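Long-range contacts in endo-beta-mannanase (Opitutaceae bacterium TAV5, PDB 7BOB), which probably removes mannose units from the ends of beta-1,4-linked mannan chains, as a homotrimeric glycoside hydrolase of family 5: residues 94-102 with 130-141; 199-208 with 389-397. One frame throughout, in Å; residues are numbered along the deposited sequence.

Contact 1 lies within the (beta/alpha)8 barrel expected of glycosyl hydrolase family 5: strand 94-101 of the eight-stranded parallel sheet packs against helix 124-141, which follows it in sequence. Contact 2 joins that barrel to the C-terminal part of the chain. Residues 199-208, which follow strand 191-192 and include the end of short helix 198-201, meet the loop after strand 385-389 of a separate mixed sheet. Contacts 1 and 2 come in series along the chain, their centres 27 Å apart and their nearest atoms about 8 Å apart. Helix 168-183 touches both. Contact 1 is thus part of the barrel wall, and contact 2 part of the junction with what appears to be a separate C-terminal domain.

Contact 1: residues 94-102 with 130-141; sequences RPQPSLFVG and GAAYARTITTHL
L99 and F100, where the chain turns a corner after the strand, pack against Y133 and A134 on a helix running nearly antiparallel to that strand (159°), the strand-then-helix arrangement of a (beta/alpha)8 barrel. This end is the tight one. Y133 presents its ring edge to the face of F100 in a T-shaped stack, centroids 5.6 Å apart and planes at 76°. The F100 ring in turn brings its own edge to the helix backbone, CZ lying 3.4 Å from G130 O; a CB on G130 would crowd F100 CE1. With CG anti to the backbone N (chi1 165°), Y133 reaches across to the strand, and its OH donates to L99 O at 2.9 Å, tilted from the carbonyl plane. That oxygen also takes a weak bond from V101 N across the inverse gamma turn centred on F100. A phenylalanine in place of Y133 could keep the edge-to-face stack but would probably lose the bond to L99 O, leaving the ring held by packing. L99 CD2 meets I137 CG2 at 3.7 Å. Farther along, the fit thins to P97 CG against L141 CD1 at 3.9 Å. On the outer side of the helix T139 is exposed, and R135, only partly so, pairs with E184. W63 stacks on Y133 and meets F100 edge-to-face, extending the aromatic cluster. The chemistry is therefore apolar and aromatic, with one directional hydrogen bond fixing the helix to the strand just where the chain turns its corner.

Contact 2: residues 199-208 with 389-397; sequences QVIADTGWRL and WPRHYYHRN
The turn after helix 198-201 and the loop after strand 385-389 come nearest at D203 and Y394, CA atoms 5.8 Å apart. The Y394 ring is sandwiched: Y393 CD1 lies over the centre of one face, and the extended R207 chain crosses the other, its CG 3.4 Å from the ring centroid in a CH-pi contact. Y394 OH gives a hydrogen bond to Q199 O (2.6 Å) and accepts a nearly straight one from L208 N (2.9 Å, 172°). Y393 OH donates to V200 O (2.7 Å), and W389, packed over the Y393 ring, touches L208 CD1 with CH2. These bonds join the (beta/alpha)8 barrel to what appears to be a C-terminal domain. Next to Y394 CB, D203 OD1 accepts from G205 N in an Asx turn, while R207 forms a side-on salt bridge with D203, NE to OD1 and NH2 to the syn lone pair of OD2. D203 OD2 also receives R396 N at 3.0 Å, nearly along its C-O axis. R396, bent at chi3 (65°), sets NH1 on D203 O (3.0 Å), and its NH2 goes on to C163 O. R207 NH2 also donates to R396 O at 2.9 Å, on a lone pair.

Contact 1: residues 94-102 with 130-141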
loop_
_atom_site.group_PDB
_atom_site.type_symbol
_atom_site.label_atom_id
_atom_site.label_comp_id
_atom_site.label_asym_id
_atom_site.label_seq_id
_atom_site.Cartn_x
_atom_site.Cartn_y
_atom_site.Cartn_z
ATOM N N ARG A 94 11.279 39.565 -21.317
ATOM C CA ARG A 94 11.808 39.452 -19.961
ATOM C C ARG A 94 12.058 37.980 -19.646
ATOM O O ARG A 94 11.116 37.179 -19.598
ATOM C CB ARG A 94 10.853 40.076 -18.931
ATOM C CG ARG A 94 10.383 41.494 -19.290
ATOM C CD ARG A 94 9.594 42.178 -18.161
ATOM N NE ARG A 94 10.464 42.560 -17.049
ATOM C CZ ARG A 94 10.658 43.811 -16.626
ATOM N NH1 ARG A 94 10.038 44.836 -17.220
ATOM N NH2 ARG A 94 11.485 44.030 -15.601
ATOM N N PRO A 95 13.310 37.582 -19.444
ATOM C CA PRO A 95 13.591 36.171 -19.152
ATOM C C PRO A 95 13.103 35.788 -17.763
ATOM O O PRO A 95 13.215 36.555 -16.806
ATOM C CB PRO A 95 15.118 36.083 -19.252
ATOM C CG PRO A 95 15.598 37.496 -19.018
ATOM C CD PRO A 95 14.535 38.396 -19.565
ATOM N N GLN A 96 12.557 34.585 -17.649
ATOM C CA GLN A 96 12.221 34.032 -16.341
ATOM C C GLN A 96 13.072 32.784 -16.196
ATOM O O GLN A 96 12.669 31.695 -16.627
ATOM C CB GLN A 96 10.728 33.736 -16.192
ATOM C CG GLN A 96 10.366 33.302 -14.781
ATOM C CD GLN A 96 8.868 33.055 -14.602
ATOM O OE1 GLN A 96 8.407 31.919 -14.637
ATOM N NE2 GLN A 96 8.106 34.133 -14.430
ATOM N N PRO A 97 14.277 32.907 -15.644
ATOM C CA PRO A 97 15.193 31.762 -15.605
ATOM C C PRO A 97 14.864 30.864 -14.431
ATOM O O PRO A 97 14.566 31.336 -13.332
ATOM C CB PRO A 97 16.575 32.421 -15.442
ATOM C CG PRO A 97 16.286 33.653 -14.643
ATOM C CD PRO A 97 14.877 34.118 -15.053
ATOM N N SER A 98 14.920 29.557 -14.670
ATOM C CA SER A 98 14.567 28.556 -13.666
ATOM C C SER A 98 15.831 27.799 -13.299
ATOM O O SER A 98 16.477 27.221 -14.180
ATOM C CB SER A 98 13.486 27.615 -14.200
ATOM O OG SER A 98 13.032 26.706 -13.210
ATOM N N LEU A 99 16.178 27.806 -12.001
ATOM C CA LEU A 99 17.499 27.376 -11.529
ATOM C C LEU A 99 17.579 25.869 -11.309
ATOM O O LEU A 99 18.415 25.184 -11.914
ATOM C CB LEU A 99 17.860 28.107 -10.228
ATOM C CG LEU A 99 17.817 29.643 -10.318
ATOM C CD1 LEU A 99 18.542 30.313 -9.153
ATOM C CD2 LEU A 99 18.383 30.151 -11.646
ATOM N N PHE A 100 16.735 25.339 -10.416
ATOM C CA PHE A 100 16.893 23.973 -9.921
ATOM C C PHE A 100 16.130 23.038 -10.849
ATOM O O PHE A 100 14.969 22.691 -10.635
ATOM C CB PHE A 100 16.449 23.879 -8.467
ATOM C CG PHE A 100 17.477 24.407 -7.499
ATOM C CD1 PHE A 100 18.606 23.659 -7.187
ATOM C CD2 PHE A 100 17.335 25.660 -6.928
ATOM C CE1 PHE A 100 19.572 24.154 -6.310
ATOM C CE2 PHE A 100 18.291 26.162 -6.043
ATOM C CZ PHE A 100 19.410 25.422 -5.740
ATOM N N VAL A 101 16.805 22.665 -11.930
ATOM C CA VAL A 101 16.252 21.839 -12.996
ATOM C C VAL A 101 17.324 20.812 -13.346
ATOM O O VAL A 101 18.344 21.169 -13.942
ATOM C CB VAL A 101 15.880 22.666 -14.240
ATOM C CG1 VAL A 101 15.252 21.789 -15.292
ATOM C CG2 VAL A 101 14.939 23.826 -13.883
ATOM N N GLY A 102 17.110 19.551 -12.973
ATOM C CA GLY A 102 15.932 19.128 -12.238
ATOM C C GLY A 102 14.901 18.381 -13.069
ATOM O O GLY A 102 15.232 17.738 -14.070
ATOM N N GLY A 130 23.824 23.265 -3.363
ATOM C CA GLY A 130 22.691 23.953 -3.959
ATOM C C GLY A 130 22.714 25.445 -3.693
ATOM O O GLY A 130 22.489 26.249 -4.602
ATOM N N ALA A 131 23.008 25.839 -2.452
ATOM C CA ALA A 131 23.090 27.258 -2.121
ATOM C C ALA A 131 24.160 27.954 -2.957
ATOM O O ALA A 131 23.916 29.016 -3.543
ATOM C CB ALA A 131 23.378 27.434 -0.628
ATOM N N ALA A 132 25.351 27.362 -3.035
ATOM C CA ALA A 132 26.417 27.987 -3.813
ATOM C C ALA A 132 26.013 28.117 -5.273
ATOM O O ALA A 132 26.281 29.141 -5.910
ATOM C CB ALA A 132 27.704 27.182 -3.683
ATOM N N TYR A 133 25.334 27.099 -5.808
ATOM C CA TYR A 133 24.893 27.145 -7.200
ATOM C C TYR A 133 23.852 28.237 -7.415
ATOM O O TYR A 133 23.882 28.940 -8.429
ATOM C CB TYR A 133 24.337 25.781 -7.609
ATOM C CG TYR A 133 23.524 25.770 -8.885
ATOM C CD1 TYR A 133 24.124 25.993 -10.122
ATOM C CD2 TYR A 133 22.153 25.503 -8.853
ATOM C CE1 TYR A 133 23.379 25.959 -11.302
ATOM C CE2 TYR A 133 21.391 25.473 -10.017
ATOM C CZ TYR A 133 22.009 25.694 -11.238
ATOM O OH TYR A 133 21.255 25.652 -12.393
ATOM N N ALA A 134 22.929 28.398 -6.469
ATOM C CA ALA A 134 21.942 29.463 -6.602
ATOM C C ALA A 134 22.611 30.831 -6.573
ATOM O O ALA A 134 22.276 31.717 -7.371
ATOM C CB ALA A 134 20.894 29.358 -5.496
ATOM N N ARG A 135 23.557 31.021 -5.650
ATOM C CA ARG A 135 24.269 32.291 -5.587
ATOM C C ARG A 135 25.071 32.538 -6.861
ATOM O O ARG A 135 25.077 33.661 -7.385
ATOM C CB ARG A 135 25.174 32.322 -4.355
ATOM C CG ARG A 135 25.946 33.632 -4.241
ATOM C CD ARG A 135 26.560 33.827 -2.864
ATOM N NE ARG A 135 27.452 32.716 -2.540
ATOM C CZ ARG A 135 27.191 31.773 -1.633
ATOM N NH1 ARG A 135 26.055 31.802 -0.938
ATOM N NH2 ARG A 135 28.074 30.796 -1.417
ATOM N N THR A 136 25.690 31.492 -7.412
ATOM C CA THR A 136 26.496 31.659 -8.618
ATOM C C THR A 136 25.653 32.109 -9.800
ATOM O O THR A 136 26.033 33.031 -10.528
ATOM C CB THR A 136 27.204 30.364 -8.969
ATOM O OG1 THR A 136 28.060 29.981 -7.887
ATOM C CG2 THR A 136 28.006 30.562 -10.238
ATOM N N ILE A 137 24.532 31.434 -10.047
ATOM C CA ILE A 137 23.699 31.816 -11.182
ATOM C C ILE A 137 23.160 33.223 -10.983
ATOM O O ILE A 137 23.234 34.060 -11.890
ATOM C CB ILE A 137 22.563 30.805 -11.410
ATOM C CG1 ILE A 137 23.129 29.391 -11.583
ATOM C CG2 ILE A 137 21.755 31.213 -12.629
ATOM C CD1 ILE A 137 24.110 29.256 -12.754
ATOM N N THR A 138 22.644 33.514 -9.783
ATOM C CA THR A 138 22.139 34.856 -9.503
ATOM C C THR A 138 23.204 35.912 -9.776
ATOM O O THR A 138 22.902 36.976 -10.315
ATOM C CB THR A 138 21.644 34.951 -8.058
ATOM O OG1 THR A 138 20.735 33.874 -7.783
ATOM C CG2 THR A 138 20.909 36.256 -7.828
ATOM N N THR A 139 24.458 35.626 -9.423
ATOM C CA THR A 139 25.549 36.529 -9.763
ATOM C C THR A 139 25.552 36.843 -11.254
ATOM O O THR A 139 25.657 38.008 -11.649
ATOM C CB THR A 139 26.885 35.928 -9.328
ATOM O OG1 THR A 139 27.071 36.151 -7.926
ATOM C CG2 THR A 139 28.035 36.577 -10.077
ATOM N N HIS A 140 25.374 35.829 -12.097
ATOM C CA HIS A 140 25.390 36.062 -13.536
ATOM C C HIS A 140 24.106 36.669 -14.072
ATOM O O HIS A 140 24.100 37.117 -15.224
ATOM C CB HIS A 140 25.684 34.763 -14.269
ATOM C CG HIS A 140 27.109 34.352 -14.169
ATOM N ND1 HIS A 140 28.021 34.590 -15.175
ATOM C CD2 HIS A 140 27.798 33.775 -13.160
ATOM C CE1 HIS A 140 29.207 34.145 -14.803
ATOM N NE2 HIS A 140 29.097 33.645 -13.584
ATOM N N LEU A 141 23.034 36.686 -13.286
ATOM C CA LEU A 141 21.818 37.391 -13.668
ATOM C C LEU A 141 21.820 38.842 -13.229
ATOM O O LEU A 141 21.039 39.640 -13.770
ATOM C CB LEU A 141 20.580 36.716 -13.056
ATOM C CG LEU A 141 20.367 35.225 -13.308
ATOM C CD1 LEU A 141 19.246 34.731 -12.409
ATOM C CD2 LEU A 141 20.008 34.994 -14.759
#

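Contact 2: residues 199-208 with 389-397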
loop_
_atom_site.group_PDB
_atom_site.type_symbol
_atom_site.label_atom_id
_atom_site.label_comp_id
_atom_site.label_asym_id
_atom_site.label_seq_id
_atom_site.Cartn_x
_atom_site.Cartn_y
_atom_site.Cartn_z
ATOM N N GLN A 199 0.668 21.168 -5.252
ATOM C CA GLN A 199 0.476 21.976 -4.056
ATOM C C GLN A 199 -0.924 21.797 -3.484
ATOM O O GLN A 199 -1.106 21.893 -2.263
ATOM C CB GLN A 199 0.692 23.460 -4.359
ATOM C CG GLN A 199 2.069 23.845 -4.848
ATOM C CD GLN A 199 2.102 25.299 -5.287
ATOM O OE1 GLN A 199 2.341 26.197 -4.477
ATOM N NE2 GLN A 199 1.812 25.537 -6.556
ATOM N N VAL A 200 -1.922 21.570 -4.347
ATOM C CA VAL A 200 -3.319 21.445 -3.925
ATOM C C VAL A 200 -3.713 19.989 -3.679
ATOM O O VAL A 200 -4.380 19.676 -2.692
ATOM C CB VAL A 200 -4.255 22.080 -4.974
ATOM C CG1 VAL A 200 -5.703 21.943 -4.523
ATOM C CG2 VAL A 200 -3.904 23.556 -5.205
ATOM N N ILE A 201 -3.335 19.083 -4.586
ATOM C CA ILE A 201 -3.866 17.724 -4.577
ATOM C C ILE A 201 -2.971 16.708 -3.855
ATOM O O ILE A 201 -3.384 15.549 -3.703
ATOM C CB ILE A 201 -4.150 17.241 -6.015
ATOM C CG1 ILE A 201 -2.830 17.035 -6.776
ATOM C CG2 ILE A 201 -5.110 18.240 -6.763
ATOM C CD1 ILE A 201 -2.947 16.115 -7.973
ATOM N N ALA A 202 -1.754 17.082 -3.433
ATOM C CA ALA A 202 -0.923 16.176 -2.633
ATOM C C ALA A 202 -0.260 16.940 -1.492
ATOM O O ALA A 202 -0.370 18.167 -1.391
ATOM C CB ALA A 202 0.129 15.463 -3.495
ATOM N N ASP A 203 0.415 16.206 -0.604
ATOM C CA ASP A 203 1.282 16.813 0.409
ATOM C C ASP A 203 2.711 16.412 0.065
ATOM O O ASP A 203 3.186 15.348 0.458
ATOM C CB ASP A 203 0.944 16.415 1.842
ATOM C CG ASP A 203 1.761 17.213 2.873
ATOM O OD1 ASP A 203 2.495 18.156 2.478
ATOM O OD2 ASP A 203 1.651 16.918 4.082
ATOM N N THR A 204 3.382 17.288 -0.682
ATOM C CA THR A 204 4.759 17.116 -1.109
ATOM C C THR A 204 5.722 17.884 -0.232
ATOM O O THR A 204 6.920 17.836 -0.480
ATOM C CB THR A 204 4.922 17.604 -2.545
ATOM O OG1 THR A 204 4.721 19.033 -2.558
ATOM C CG2 THR A 204 3.890 16.939 -3.461
ATOM N N GLY A 205 5.218 18.611 0.772
ATOM C CA GLY A 205 5.994 19.599 1.483
ATOM C C GLY A 205 5.980 20.973 0.842
ATOM O O GLY A 205 6.484 21.930 1.449
ATOM N N TRP A 206 5.408 21.110 -0.362
ATOM C CA TRP A 206 5.270 22.410 -1.024
ATOM C C TRP A 206 3.825 22.856 -0.812
ATOM O O TRP A 206 2.918 22.454 -1.549
ATOM C CB TRP A 206 5.666 22.312 -2.493
ATOM C CG TRP A 206 7.169 22.143 -2.659
ATOM C CD1 TRP A 206 7.869 20.962 -2.711
ATOM C CD2 TRP A 206 8.148 23.190 -2.763
ATOM N NE1 TRP A 206 9.220 21.212 -2.846
ATOM C CE2 TRP A 206 9.416 22.569 -2.882
ATOM C CE3 TRP A 206 8.076 24.593 -2.766
ATOM C CZ2 TRP A 206 10.602 23.303 -3.008
ATOM C CZ3 TRP A 206 9.249 25.315 -2.885
ATOM C CH2 TRP A 206 10.499 24.670 -3.013
ATOM N N ARG A 207 3.608 23.673 0.216
ATOM C CA ARG A 207 2.285 23.858 0.791
ATOM C C ARG A 207 1.786 25.281 0.633
ATOM O O ARG A 207 2.562 26.246 0.653
ATOM C CB ARG A 207 2.288 23.513 2.268
ATOM C CG ARG A 207 2.586 22.048 2.542
ATOM C CD ARG A 207 2.954 21.851 3.994
ATOM N NE ARG A 207 2.909 20.443 4.374
ATOM C CZ ARG A 207 3.123 20.000 5.608
ATOM N NH1 ARG A 207 3.406 20.866 6.578
ATOM N NH2 ARG A 207 3.040 18.694 5.875
ATOM N N LEU A 208 0.468 25.387 0.480
ATOM C CA LEU A 208 -0.256 26.643 0.608
ATOM C C LEU A 208 -0.700 26.761 2.057
ATOM O O LEU A 208 -1.586 26.028 2.491
ATOM C CB LEU A 208 -1.478 26.668 -0.310
ATOM C CG LEU A 208 -1.260 26.347 -1.787
ATOM C CD1 LEU A 208 -2.592 26.254 -2.505
ATOM C CD2 LEU A 208 -0.392 27.426 -2.416
ATOM N N TRP A 389 -11.842 25.939 2.918
ATOM C CA TRP A 389 -10.498 25.362 2.973
ATOM C C TRP A 389 -10.128 25.153 4.438
ATOM O O TRP A 389 -10.083 26.129 5.196
ATOM C CB TRP A 389 -9.496 26.290 2.283
ATOM C CG TRP A 389 -8.045 25.822 2.216
ATOM C CD1 TRP A 389 -7.134 25.832 3.237
ATOM C CD2 TRP A 389 -7.346 25.305 1.069
ATOM N NE1 TRP A 389 -5.932 25.370 2.799
ATOM C CE2 TRP A 389 -6.022 25.047 1.474
ATOM C CE3 TRP A 389 -7.706 25.057 -0.260
ATOM C CZ2 TRP A 389 -5.053 24.513 0.610
ATOM C CZ3 TRP A 389 -6.732 24.536 -1.127
ATOM C CH2 TRP A 389 -5.428 24.265 -0.680
ATOM N N PRO A 390 -9.925 23.917 4.896
ATOM C CA PRO A 390 -9.799 23.682 6.347
ATOM C C PRO A 390 -8.516 24.276 6.925
ATOM O O PRO A 390 -7.509 24.431 6.228
ATOM C CB PRO A 390 -9.804 22.148 6.463
ATOM C CG PRO A 390 -9.357 21.651 5.113
ATOM C CD PRO A 390 -9.879 22.671 4.111
ATOM N N ARG A 391 -8.554 24.579 8.233
ATOM C CA ARG A 391 -7.395 25.192 8.888
ATOM C C ARG A 391 -6.143 24.317 8.785
ATOM O O ARG A 391 -5.038 24.829 8.617
ATOM C CB ARG A 391 -7.703 25.507 10.353
ATOM C CG ARG A 391 -6.460 25.853 11.189
ATOM C CD ARG A 391 -6.801 26.243 12.624
ATOM N NE ARG A 391 -7.535 27.500 12.667
ATOM C CZ ARG A 391 -6.955 28.698 12.699
ATOM N NH1 ARG A 391 -5.628 28.801 12.717
ATOM N NH2 ARG A 391 -7.701 29.797 12.720
ATOM N N HIS A 392 -6.280 23.006 8.911
ATOM C CA HIS A 392 -5.145 22.099 8.764
ATOM C C HIS A 392 -5.404 21.250 7.530
ATOM O O HIS A 392 -6.271 20.367 7.538
ATOM C CB HIS A 392 -4.946 21.234 10.007
ATOM C CG HIS A 392 -4.980 22.010 11.289
ATOM N ND1 HIS A 392 -3.870 22.656 11.797
ATOM C CD2 HIS A 392 -5.993 22.257 12.157
ATOM C CE1 HIS A 392 -4.197 23.257 12.928
ATOM N NE2 HIS A 392 -5.479 23.036 13.167
ATOM N N TYR A 393 -4.665 21.537 6.473
ATOM C CA TYR A 393 -4.885 20.962 5.159
ATOM C C TYR A 393 -3.920 19.821 4.849
ATOM O O TYR A 393 -4.322 18.826 4.237
ATOM C CB TYR A 393 -4.772 22.073 4.104
ATOM C CG TYR A 393 -5.182 21.677 2.698
ATOM C CD1 TYR A 393 -4.281 21.041 1.833
ATOM C CD2 TYR A 393 -6.458 21.965 2.222
ATOM C CE1 TYR A 393 -4.660 20.698 0.531
ATOM C CE2 TYR A 393 -6.851 21.625 0.932
ATOM C CZ TYR A 393 -5.962 20.989 0.095
ATOM O OH TYR A 393 -6.382 20.646 -1.178
ATOM N N TYR A 394 -2.667 19.923 5.283
ATOM C CA TYR A 394 -1.649 18.938 4.954
ATOM C C TYR A 394 -1.409 18.051 6.161
ATOM O O TYR A 394 -1.360 18.532 7.296
ATOM C CB TYR A 394 -0.347 19.625 4.514
ATOM C CG TYR A 394 -0.557 20.551 3.330
ATOM C CD1 TYR A 394 -0.461 20.072 2.023
ATOM C CD2 TYR A 394 -0.863 21.897 3.513
ATOM C CE1 TYR A 394 -0.660 20.903 0.930
ATOM C CE2 TYR A 394 -1.070 22.749 2.419
ATOM C CZ TYR A 394 -0.969 22.242 1.139
ATOM O OH TYR A 394 -1.188 23.056 0.059
ATOM N N HIS A 395 -1.252 16.754 5.911
ATOM C CA HIS A 395 -1.238 15.778 6.996
ATOM C C HIS A 395 0.158 15.371 7.460
ATOM O O HIS A 395 0.315 15.015 8.629
ATOM C CB HIS A 395 -2.010 14.519 6.582
ATOM C CG HIS A 395 -1.452 13.842 5.366
ATOM N ND1 HIS A 395 -1.450 14.437 4.118
ATOM C CD2 HIS A 395 -0.865 12.631 5.205
ATOM C CE1 HIS A 395 -0.911 13.610 3.240
ATOM N NE2 HIS A 395 -0.527 12.518 3.877
ATOM N N ARG A 396 1.180 15.395 6.599
ATOM C CA ARG A 396 2.471 14.826 7.002
ATOM C C ARG A 396 3.046 15.599 8.182
ATOM O O ARG A 396 3.209 16.818 8.112
ATOM C CB ARG A 396 3.440 14.818 5.824
ATOM C CG ARG A 396 2.991 13.888 4.721
ATOM C CD ARG A 396 3.788 14.122 3.457
ATOM N NE ARG A 396 5.202 13.783 3.635
ATOM C CZ ARG A 396 6.145 14.015 2.722
ATOM N NH1 ARG A 396 5.821 14.572 1.556
ATOM N NH2 ARG A 396 7.415 13.696 2.960
ATOM N N ASN A 397 3.273 14.891 9.293
ATOM C CA ASN A 397 3.907 15.443 10.496
ATOM C C ASN A 397 3.136 16.627 11.075
ATOM O O ASN A 397 3.711 17.489 11.751
ATOM C CB ASN A 397 5.361 15.825 10.212
ATOM C CG ASN A 397 6.207 14.613 9.908
ATOM O OD1 ASN A 397 6.023 13.554 10.512
ATOM N ND2 ASN A 397 7.115 14.744 8.948
#